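Local coordinates for cellulose 1,4-beta-cellobiosidase (Thermobifida fusca, PDB 4JJJ), which probably hydrolyses cellulose as a cellobiohydrolase, this chain being the family 48 glycoside hydrolase domain of a longer, modular, secreted enzyme, at residues P30-E40 with V615-Q623; P547-P555 with L596-L604. The protein carries 1 engineered substitution. All blocks are in the same frame, centred on the assembly; numbering follows the deposited sequence. Where two conformers were deposited one is given.

Interaction 1 (P30-E40 with V615-Q623); sequences PYHSVETMIVE and VERHRFWAQ. With ZN (zinc ion), chain Y; GLC (alpha-D-glucopyranose), chain C; BGC (beta-D-glucopyranose), chain B; BGC (beta-D-glucopyranose), chain D.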
# COMPACT_ATOMS: atom_id res chain seq x y z
N PRO A 30 3.85 -11.92 9.90
CA PRO A 30 2.49 -11.53 10.30
C PRO A 30 1.47 -11.86 9.23
O PRO A 30 1.79 -11.79 8.05
CB PRO A 30 2.56 -10.00 10.44
CG PRO A 30 3.63 -9.61 9.45
CD PRO A 30 4.67 -10.75 9.61
N TYR A 31 0.28 -12.22 9.64
CA TYR A 31 -0.85 -12.34 8.73
C TYR A 31 -1.46 -10.99 8.54
O TYR A 31 -1.32 -10.10 9.35
CB TYR A 31 -1.89 -13.26 9.36
CG TYR A 31 -1.49 -14.72 9.59
CD1 TYR A 31 -1.05 -15.53 8.54
CD2 TYR A 31 -1.65 -15.29 10.82
CE1 TYR A 31 -0.80 -16.88 8.72
CE2 TYR A 31 -1.37 -16.63 11.01
CZ TYR A 31 -0.95 -17.37 9.96
OH TYR A 31 -0.70 -18.76 10.16
N HIS A 32 -2.27 -10.85 7.47
CA HIS A 32 -3.08 -9.64 7.27
C HIS A 32 -4.00 -9.42 8.47
O HIS A 32 -4.15 -8.35 9.01
CB HIS A 32 -3.86 -9.71 5.98
CG HIS A 32 -4.78 -8.53 5.82
ND1 HIS A 32 -4.32 -7.27 5.49
CD2 HIS A 32 -6.13 -8.43 5.90
CE1 HIS A 32 -5.33 -6.44 5.41
NE2 HIS A 32 -6.46 -7.12 5.62
N SER A 33 -4.59 -10.53 8.92
CA SER A 33 -5.50 -10.51 10.09
C SER A 33 -5.57 -11.85 10.75
O SER A 33 -5.29 -12.89 10.18
CB SER A 33 -6.93 -10.06 9.70
OG SER A 33 -7.42 -10.87 8.68
N VAL A 34 -6.01 -11.84 12.01
CA VAL A 34 -6.19 -13.08 12.74
C VAL A 34 -7.27 -13.95 12.08
O VAL A 34 -7.04 -15.18 11.82
CB VAL A 34 -6.53 -12.80 14.22
CG1 VAL A 34 -6.97 -14.09 14.89
CG2 VAL A 34 -5.38 -12.20 14.98
N GLU A 35 -8.36 -13.31 11.70
CA GLU A 35 -9.50 -13.94 11.05
C GLU A 35 -9.14 -14.20 9.60
O GLU A 35 -8.50 -13.37 8.97
CB GLU A 35 -10.79 -13.06 11.20
CG GLU A 35 -11.22 -12.75 12.61
CD GLU A 35 -10.37 -11.65 13.28
OE1 GLU A 35 -9.73 -10.84 12.55
OE2 GLU A 35 -10.44 -11.66 14.55
N THR A 36 -9.60 -15.33 9.04
CA THR A 36 -9.28 -15.71 7.71
C THR A 36 -10.18 -15.15 6.63
O THR A 36 -9.73 -14.91 5.54
CB THR A 36 -9.18 -17.22 7.60
OG1 THR A 36 -10.38 -17.80 8.18
CG2 THR A 36 -7.91 -17.72 8.23
N MET A 37 -11.47 -14.96 6.94
CA MET A 37 -12.47 -14.52 5.88
C MET A 37 -12.57 -13.00 5.86
O MET A 37 -13.33 -12.40 6.65
CB MET A 37 -13.82 -15.18 6.03
CG MET A 37 -14.80 -14.83 4.88
SD MET A 37 -16.21 -15.95 4.77
CE MET A 37 -17.07 -15.22 3.41
N ILE A 38 -11.83 -12.43 4.91
CA ILE A 38 -11.72 -11.01 4.80
C ILE A 38 -11.28 -10.71 3.38
O ILE A 38 -10.33 -11.30 2.87
CB ILE A 38 -10.72 -10.42 5.87
CG1 ILE A 38 -10.63 -8.87 5.74
CG2 ILE A 38 -9.37 -11.06 5.80
CD1 ILE A 38 -10.04 -8.28 6.99
N VAL A 39 -12.00 -9.79 2.72
CA VAL A 39 -11.78 -9.51 1.32
C VAL A 39 -11.86 -7.97 1.11
O VAL A 39 -12.93 -7.34 1.23
CB VAL A 39 -12.82 -10.21 0.40
CG1 VAL A 39 -12.57 -9.91 -1.04
CG2 VAL A 39 -12.82 -11.75 0.75
N GLU A 40 -10.68 -7.35 0.90
CA GLU A 40 -10.65 -5.87 0.89
C GLU A 40 -9.52 -5.28 0.08
O GLU A 40 -9.66 -4.24 -0.55
CB GLU A 40 -10.71 -5.27 2.31
CG GLU A 40 -9.56 -5.67 3.22
CD GLU A 40 -9.85 -5.44 4.73
OE1 GLU A 40 -11.01 -5.26 5.10
OE2 GLU A 40 -8.78 -5.38 5.42
N VAL A 615 -18.91 -8.78 12.73
CA VAL A 615 -17.65 -9.42 13.12
C VAL A 615 -16.80 -8.39 13.87
O VAL A 615 -16.99 -7.19 13.70
CB VAL A 615 -16.91 -9.93 11.87
CG1 VAL A 615 -17.71 -10.97 11.08
CG2 VAL A 615 -16.50 -8.83 10.94
N GLU A 616 -15.87 -8.87 14.68
CA GLU A 616 -14.95 -8.01 15.40
C GLU A 616 -13.55 -8.45 14.95
O GLU A 616 -13.02 -9.48 15.44
CB GLU A 616 -15.13 -8.05 16.91
CG GLU A 616 -16.48 -7.48 17.33
CD GLU A 616 -16.60 -6.94 18.68
OE1 GLU A 616 -15.58 -6.81 19.36
OE2 GLU A 616 -17.76 -6.51 18.97
N ARG A 617 -12.96 -7.74 13.96
CA ARG A 617 -11.77 -8.20 13.30
C ARG A 617 -10.48 -7.60 13.95
O ARG A 617 -10.50 -6.47 14.47
CB ARG A 617 -11.78 -7.79 11.80
CG ARG A 617 -12.74 -8.65 11.00
CD ARG A 617 -13.13 -8.01 9.75
NE ARG A 617 -13.66 -8.98 8.78
CZ ARG A 617 -13.99 -8.65 7.53
NH1 ARG A 617 -14.05 -7.37 7.14
NH2 ARG A 617 -14.34 -9.61 6.66
N HIS A 618 -9.42 -8.37 13.84
CA HIS A 618 -8.07 -8.02 14.38
C HIS A 618 -7.13 -8.04 13.18
O HIS A 618 -6.38 -8.97 12.92
CB HIS A 618 -7.72 -9.03 15.45
CG HIS A 618 -8.71 -9.02 16.56
ND1 HIS A 618 -9.81 -9.82 16.50
CD2 HIS A 618 -8.84 -8.32 17.73
CE1 HIS A 618 -10.58 -9.62 17.55
NE2 HIS A 618 -9.99 -8.75 18.33
N ARG A 619 -7.09 -6.93 12.41
CA ARG A 619 -6.16 -6.66 11.32
C ARG A 619 -4.82 -6.31 11.94
O ARG A 619 -4.75 -5.48 12.80
CB ARG A 619 -6.62 -5.52 10.45
CG ARG A 619 -7.94 -5.85 9.68
CD ARG A 619 -8.38 -4.54 8.97
NE ARG A 619 -9.60 -4.77 8.19
CZ ARG A 619 -10.83 -4.71 8.65
NH1 ARG A 619 -11.07 -4.45 9.91
NH2 ARG A 619 -11.82 -4.91 7.80
N PHE A 620 -3.80 -6.96 11.46
CA PHE A 620 -2.44 -6.71 12.03
C PHE A 620 -2.06 -5.23 12.07
O PHE A 620 -1.64 -4.68 13.09
CB PHE A 620 -1.41 -7.52 11.31
CG PHE A 620 -0.02 -7.42 11.90
CD1 PHE A 620 0.30 -8.09 13.10
CD2 PHE A 620 0.98 -6.62 11.35
CE1 PHE A 620 1.55 -8.01 13.68
CE2 PHE A 620 2.23 -6.52 11.95
CZ PHE A 620 2.52 -7.21 13.12
N TRP A 621 -2.20 -4.58 10.94
CA TRP A 621 -1.80 -3.19 10.80
C TRP A 621 -2.60 -2.37 11.78
O TRP A 621 -2.07 -1.45 12.35
CB TRP A 621 -1.92 -2.72 9.39
CG TRP A 621 -3.30 -2.38 8.82
CD1 TRP A 621 -4.03 -3.12 7.97
CD2 TRP A 621 -4.11 -1.18 9.06
NE1 TRP A 621 -5.17 -2.49 7.64
CE2 TRP A 621 -5.24 -1.28 8.26
CE3 TRP A 621 -3.91 0.00 9.79
CZ2 TRP A 621 -6.20 -0.30 8.19
CZ3 TRP A 621 -4.82 0.97 9.72
CH2 TRP A 621 -6.00 0.83 8.93
N ALA A 622 -3.86 -2.63 11.97
CA ALA A 622 -4.73 -1.82 12.81
C ALA A 622 -4.32 -2.00 14.28
O ALA A 622 -4.36 -1.07 15.08
CB ALA A 622 -6.20 -2.17 12.60
N GLN A 623 -4.07 -3.27 14.66
CA GLN A 623 -3.67 -3.53 16.04
C GLN A 623 -2.35 -2.87 16.35
O GLN A 623 -2.15 -2.37 17.46
CB GLN A 623 -3.65 -5.04 16.31
CG GLN A 623 -5.02 -5.73 16.09
CD GLN A 623 -6.11 -5.11 16.96
OE1 GLN A 623 -5.95 -5.01 18.20
NE2 GLN A 623 -7.18 -4.66 16.38
ZN ZN Y . -17.61 -5.39 20.52
C1 GLC C . -12.84 -0.91 5.44
C2 GLC C . -12.35 -0.35 4.17
C3 GLC C . -11.13 -1.15 3.65
C4 GLC C . -10.03 -1.19 4.72
C5 GLC C . -10.68 -1.70 6.00
C6 GLC C . -9.80 -1.72 7.22
O1 GLC C . -13.21 -2.18 5.08
O2 GLC C . -13.41 -0.55 3.13
O3 GLC C . -10.67 -0.64 2.41
O4 GLC C . -9.02 -2.16 4.33
O5 GLC C . -11.77 -0.85 6.37
O6 GLC C . -9.43 -0.42 7.52
C2 BGC B . -12.13 0.08 3.98
C3 BGC B . -10.96 -0.76 3.49
C4 BGC B . -10.01 -1.09 4.67
C5 BGC B . -10.70 -1.58 5.95
C6 BGC B . -9.78 -1.58 7.18
C1 BGC B . -12.76 -0.52 5.21
O1 BGC B . -13.82 0.40 5.63
O2 BGC B . -13.05 0.11 2.83
O3 BGC B . -10.24 -0.08 2.46
O4 BGC B . -9.05 -2.09 4.31
O5 BGC B . -11.80 -0.73 6.27
O6 BGC B . -9.37 -0.28 7.55
C2 BGC D . -6.79 -2.77 4.12
C3 BGC D . -5.36 -2.32 3.86
C4 BGC D . -5.29 -1.39 2.62
C5 BGC D . -6.37 -0.28 2.67
C6 BGC D . -6.40 0.49 1.37
C1 BGC D . -7.74 -1.59 4.19
O2 BGC D . -6.87 -3.45 5.37
O3 BGC D . -4.56 -3.52 3.70
O4 BGC D . -3.97 -0.82 2.54
O5 BGC D . -7.64 -0.90 2.93
O6 BGC D . -6.65 -0.37 0.27
O HOH W 1 -2.50 -6.15 8.47
O HOH W 2 -13.58 -11.76 9.29
O HOH W 3 -14.35 -8.59 4.01
O HOH W 4 -13.56 -5.99 4.62
O HOH W 5 -16.38 -3.78 20.38
O HOH W 6 -17.47 -6.20 22.39
O HOH W 7 -19.44 -4.74 20.64

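Interaction 2 (P547-P555 with L596-L604); sequences PSWDRLDDP and LWPQVEAHL. With CA (calcium ion), chain F; ZN (zinc ion), chain Q.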
# COMPACT_ATOMS: atom_id res chain seq x y z
N PRO A 547 -19.41 -6.37 7.01
CA PRO A 547 -18.97 -6.31 5.62
C PRO A 547 -20.05 -6.84 4.66
O PRO A 547 -21.04 -7.47 5.05
CB PRO A 547 -17.71 -7.22 5.55
CG PRO A 547 -17.63 -7.81 6.85
CD PRO A 547 -18.54 -7.22 7.84
N SER A 548 -19.97 -6.47 3.38
CA SER A 548 -20.88 -7.05 2.38
C SER A 548 -20.18 -8.11 1.55
O SER A 548 -19.04 -7.97 1.20
CB SER A 548 -21.52 -6.02 1.45
OG SER A 548 -20.58 -5.36 0.67
N TRP A 549 -20.96 -9.10 1.13
CA TRP A 549 -20.49 -10.32 0.52
C TRP A 549 -21.16 -10.67 -0.83
O TRP A 549 -20.88 -11.73 -1.35
CB TRP A 549 -20.80 -11.48 1.48
CG TRP A 549 -20.09 -11.32 2.78
CD1 TRP A 549 -20.66 -10.91 3.96
CD2 TRP A 549 -18.67 -11.51 3.05
NE1 TRP A 549 -19.67 -10.85 4.95
CE2 TRP A 549 -18.47 -11.21 4.43
CE3 TRP A 549 -17.55 -11.90 2.28
CZ2 TRP A 549 -17.23 -11.24 5.01
CZ3 TRP A 549 -16.31 -11.96 2.88
CH2 TRP A 549 -16.17 -11.65 4.26
N ASP A 550 -22.02 -9.82 -1.30
CA ASP A 550 -22.85 -10.17 -2.42
C ASP A 550 -22.08 -10.37 -3.70
O ASP A 550 -22.57 -11.01 -4.65
CB ASP A 550 -23.91 -9.11 -2.62
CG ASP A 550 -23.32 -7.81 -2.88
OD1 ASP A 550 -22.78 -7.22 -1.92
OD2 ASP A 550 -23.32 -7.33 -4.02
N ARG A 551 -20.85 -9.91 -3.82
CA ARG A 551 -20.12 -10.20 -5.07
C ARG A 551 -19.40 -11.54 -5.12
O ARG A 551 -18.84 -11.91 -6.15
CB ARG A 551 -19.08 -9.08 -5.29
CG ARG A 551 -19.72 -7.72 -5.33
CD ARG A 551 -18.79 -6.50 -5.39
NE ARG A 551 -18.08 -6.52 -6.67
CZ ARG A 551 -17.40 -5.48 -7.19
NH1 ARG A 551 -17.19 -4.37 -6.46
NH2 ARG A 551 -16.84 -5.59 -8.37
N LEU A 552 -19.44 -12.29 -4.05
CA LEU A 552 -18.65 -13.48 -4.02
C LEU A 552 -19.13 -14.57 -4.99
O LEU A 552 -18.35 -15.36 -5.47
CB LEU A 552 -18.49 -13.91 -2.59
CG LEU A 552 -19.47 -14.66 -1.81
CD1 LEU A 552 -19.51 -16.10 -2.30
CD2 LEU A 552 -19.04 -14.60 -0.34
N ASP A 553 -20.41 -14.51 -5.36
CA ASP A 553 -21.04 -15.46 -6.23
C ASP A 553 -21.42 -14.92 -7.57
O ASP A 553 -22.26 -15.59 -8.27
CB ASP A 553 -22.29 -16.08 -5.52
CG ASP A 553 -23.28 -15.04 -5.03
OD1 ASP A 553 -23.14 -13.85 -5.46
OD2 ASP A 553 -24.18 -15.35 -4.13
N ASP A 554 -20.80 -13.82 -8.00
CA ASP A 554 -21.19 -13.13 -9.24
C ASP A 554 -20.28 -13.53 -10.39
O ASP A 554 -19.09 -13.25 -10.44
CB ASP A 554 -21.12 -11.66 -9.01
CG ASP A 554 -22.21 -11.11 -8.14
OD1 ASP A 554 -23.16 -11.83 -7.75
OD2 ASP A 554 -22.10 -9.90 -7.80
N PRO A 555 -20.84 -14.16 -11.41
CA PRO A 555 -20.09 -14.35 -12.68
C PRO A 555 -20.06 -13.06 -13.51
O PRO A 555 -20.79 -12.13 -13.20
CB PRO A 555 -20.89 -15.46 -13.36
CG PRO A 555 -22.26 -15.12 -12.94
CD PRO A 555 -22.22 -14.68 -11.46
N LEU A 596 -16.47 -18.65 9.06
CA LEU A 596 -17.52 -17.62 8.86
C LEU A 596 -18.46 -17.98 7.73
O LEU A 596 -19.46 -17.30 7.52
CB LEU A 596 -16.77 -16.29 8.62
CG LEU A 596 -17.69 -15.06 8.57
CD1 LEU A 596 -18.19 -14.75 9.93
CD2 LEU A 596 -16.88 -13.86 8.11
N TRP A 597 -18.08 -18.93 6.91
CA TRP A 597 -18.80 -19.21 5.68
C TRP A 597 -20.29 -19.48 5.93
O TRP A 597 -21.17 -18.89 5.24
CB TRP A 597 -18.16 -20.27 4.81
CG TRP A 597 -18.97 -20.58 3.65
CD1 TRP A 597 -19.73 -21.69 3.48
CD2 TRP A 597 -19.21 -19.78 2.51
NE1 TRP A 597 -20.36 -21.69 2.29
CE2 TRP A 597 -20.13 -20.49 1.69
CE3 TRP A 597 -18.77 -18.52 2.09
CZ2 TRP A 597 -20.64 -20.01 0.49
CZ3 TRP A 597 -19.29 -18.03 0.85
CH2 TRP A 597 -20.20 -18.76 0.10
N PRO A 598 -20.62 -20.36 6.90
CA PRO A 598 -22.06 -20.61 7.03
C PRO A 598 -22.92 -19.37 7.27
O PRO A 598 -24.03 -19.24 6.79
CB PRO A 598 -22.14 -21.61 8.20
CG PRO A 598 -20.85 -22.32 8.15
CD PRO A 598 -19.86 -21.19 7.83
N GLN A 599 -22.41 -18.46 8.14
CA GLN A 599 -23.13 -17.22 8.38
C GLN A 599 -23.23 -16.33 7.12
O GLN A 599 -24.29 -15.65 6.87
CB GLN A 599 -22.47 -16.40 9.43
CG GLN A 599 -22.70 -16.84 10.82
CD GLN A 599 -21.71 -16.17 11.81
OE1 GLN A 599 -20.63 -16.71 12.13
NE2 GLN A 599 -22.07 -14.98 12.23
N VAL A 600 -22.16 -16.28 6.32
CA VAL A 600 -22.19 -15.51 5.05
C VAL A 600 -23.25 -16.12 4.12
O VAL A 600 -24.13 -15.39 3.57
CB VAL A 600 -20.81 -15.39 4.41
CG1 VAL A 600 -20.88 -14.84 3.00
CG2 VAL A 600 -19.86 -14.60 5.38
N GLU A 601 -23.15 -17.45 3.91
CA GLU A 601 -24.08 -18.05 2.97
C GLU A 601 -25.54 -17.95 3.45
O GLU A 601 -26.50 -17.79 2.62
CB GLU A 601 -23.68 -19.50 2.65
CG GLU A 601 -24.54 -20.09 1.54
CD GLU A 601 -24.04 -21.38 1.02
OE1 GLU A 601 -23.27 -22.11 1.70
OE2 GLU A 601 -24.33 -21.76 -0.18
N ALA A 602 -25.77 -18.09 4.74
CA ALA A 602 -27.13 -17.98 5.35
C ALA A 602 -27.66 -16.59 5.10
O ALA A 602 -28.81 -16.41 4.76
CB ALA A 602 -27.12 -18.30 6.82
N HIS A 603 -26.81 -15.54 5.18
CA HIS A 603 -27.31 -14.24 4.84
C HIS A 603 -27.61 -14.10 3.36
O HIS A 603 -28.64 -13.55 2.96
CB HIS A 603 -26.22 -13.16 5.26
CG HIS A 603 -26.45 -11.84 4.63
ND1 HIS A 603 -27.55 -11.09 4.98
CD2 HIS A 603 -25.81 -11.17 3.66
CE1 HIS A 603 -27.55 -9.98 4.25
NE2 HIS A 603 -26.55 -10.03 3.41
N LEU A 604 -26.75 -14.62 2.50
CA LEU A 604 -26.93 -14.48 1.09
C LEU A 604 -28.18 -15.32 0.67
O LEU A 604 -28.82 -14.95 -0.33
CB LEU A 604 -25.72 -14.89 0.29
CG LEU A 604 -24.50 -13.95 0.47
CD1 LEU A 604 -23.31 -14.52 -0.18
CD2 LEU A 604 -24.77 -12.52 0.08
CA CA F . -24.15 -12.08 -5.71
ZN ZN Q . -25.95 -8.46 2.32
O HOH W 8 -25.15 -12.77 -3.84
O HOH W 9 -25.23 -10.29 -5.92
O HOH W 10 -25.76 -13.38 -6.79
O HOH W 11 -26.11 -6.87 3.69

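Interaction 1 (P30-E40 with V615-Q623)
In the glycan pocket of this (alpha/alpha)6 glycoside hydrolase, Glu40 and Arg619 meet side-on beside the sugars. Arg619 NH2 donates to Glu40 OE1 at 2.8 Å and NE to OE2 at 3.0 Å, both on syn lone pairs, with carboxylate and guanidinium only 6° from coplanar. OE2 also accepts from His32 NE2 and the O2 hydroxyl of a beta-glucose unit, and that same O2 accepts from Trp621 NE1, fixing the carboxylate's rotation. C6 of the neighbouring glucose, modelled in both alpha and beta forms, lies over one face of the Arg619 guanidinium. Arg617 NH2 reaches Met37 O while Ile38 CG1 sits 3.8 Å above the Arg617 guanidinium centre. Arg619 NH2 and Arg617 NH1 both form salt bridges with Glu545. Farther along, Glu35 clamps His618: the backbone N gives to OE1, and ND1 to OE2 at 2.8 Å, nearly straight. A bend at chi2 (76°) lets the carboxylate span both donors; His618 NE2 holds Asp537. A single beta bridge pairs Ser33 with Arg619 through Val34 N to His618 O and Phe620 N to His32 O. Pro30 CB makes a CH-pi contact over the Phe620 ring face, 3.6 Å from its centroid and 4° off the normal.

Interaction 2 (P547-P555 with L596-L604)
The indole of Trp549 takes Val600 on one face: CG2 stands 3.8 Å from the centroid of the five-membered ring, 11° off the normal, a CH-pi contact, and CG1 presses on Trp549 CG at 3.6 Å. Leu596 CD2 meets the six-membered ring of the same indole at CZ2. The second indole, Trp597, receives Leu552 (in the conformer given) at its edge, CD1 lying in the ring plane 3.6 Å from CH2, while Glu601 CB of the same helix lies over one face. Leu552 CD2 touches both Trp597 CZ3 and Val600 CG1. With CG placed between its own backbone N and carbonyl carbon (chi1 81°), Leu552 directs both methyls at helix 597-604. Leu604 packs at the C-terminal end of that segment, its CD2 3.9 Å from Asp550 CA and its CD1 near Trp549 O. Beyond this patch the turn wraps a calcium ion, bound by Asp550 O, Asp553 OD1 at 2.0 Å, Asp554 OD1 and three waters; on the helix, His603 NE2 binds a zinc ion. The two segments meet mainly through methyls and aromatic rings, while Asp553 and Asp554 turn to the calcium, which probably offsets their mutual repulsion and holds the turn in shape.

How the interactions relate
Going from the N terminus, the chain leaves strand 27-30 and runs through the 30-40 loop; segment 615-623, at the start of helix 620-637, returns to it some 575 residues later, so interaction 1 closes a loop holding nearly the whole catalytic domain and joins its N- and C-terminal parts beside the glycan pocket. Interaction 2 is nested inside it and is far more local: the calcium-binding turn of 547-555 is met about 41 residues later by helix 597-604, the helix just before 620-637. The centres of interactions 1 and 2 are about 18 Å apart, yet they touch: Met37 CE packs 3.4 Å from Trp549 CZ3 and also meets Val600, and Arg617 lies against Pro547 and Trp549.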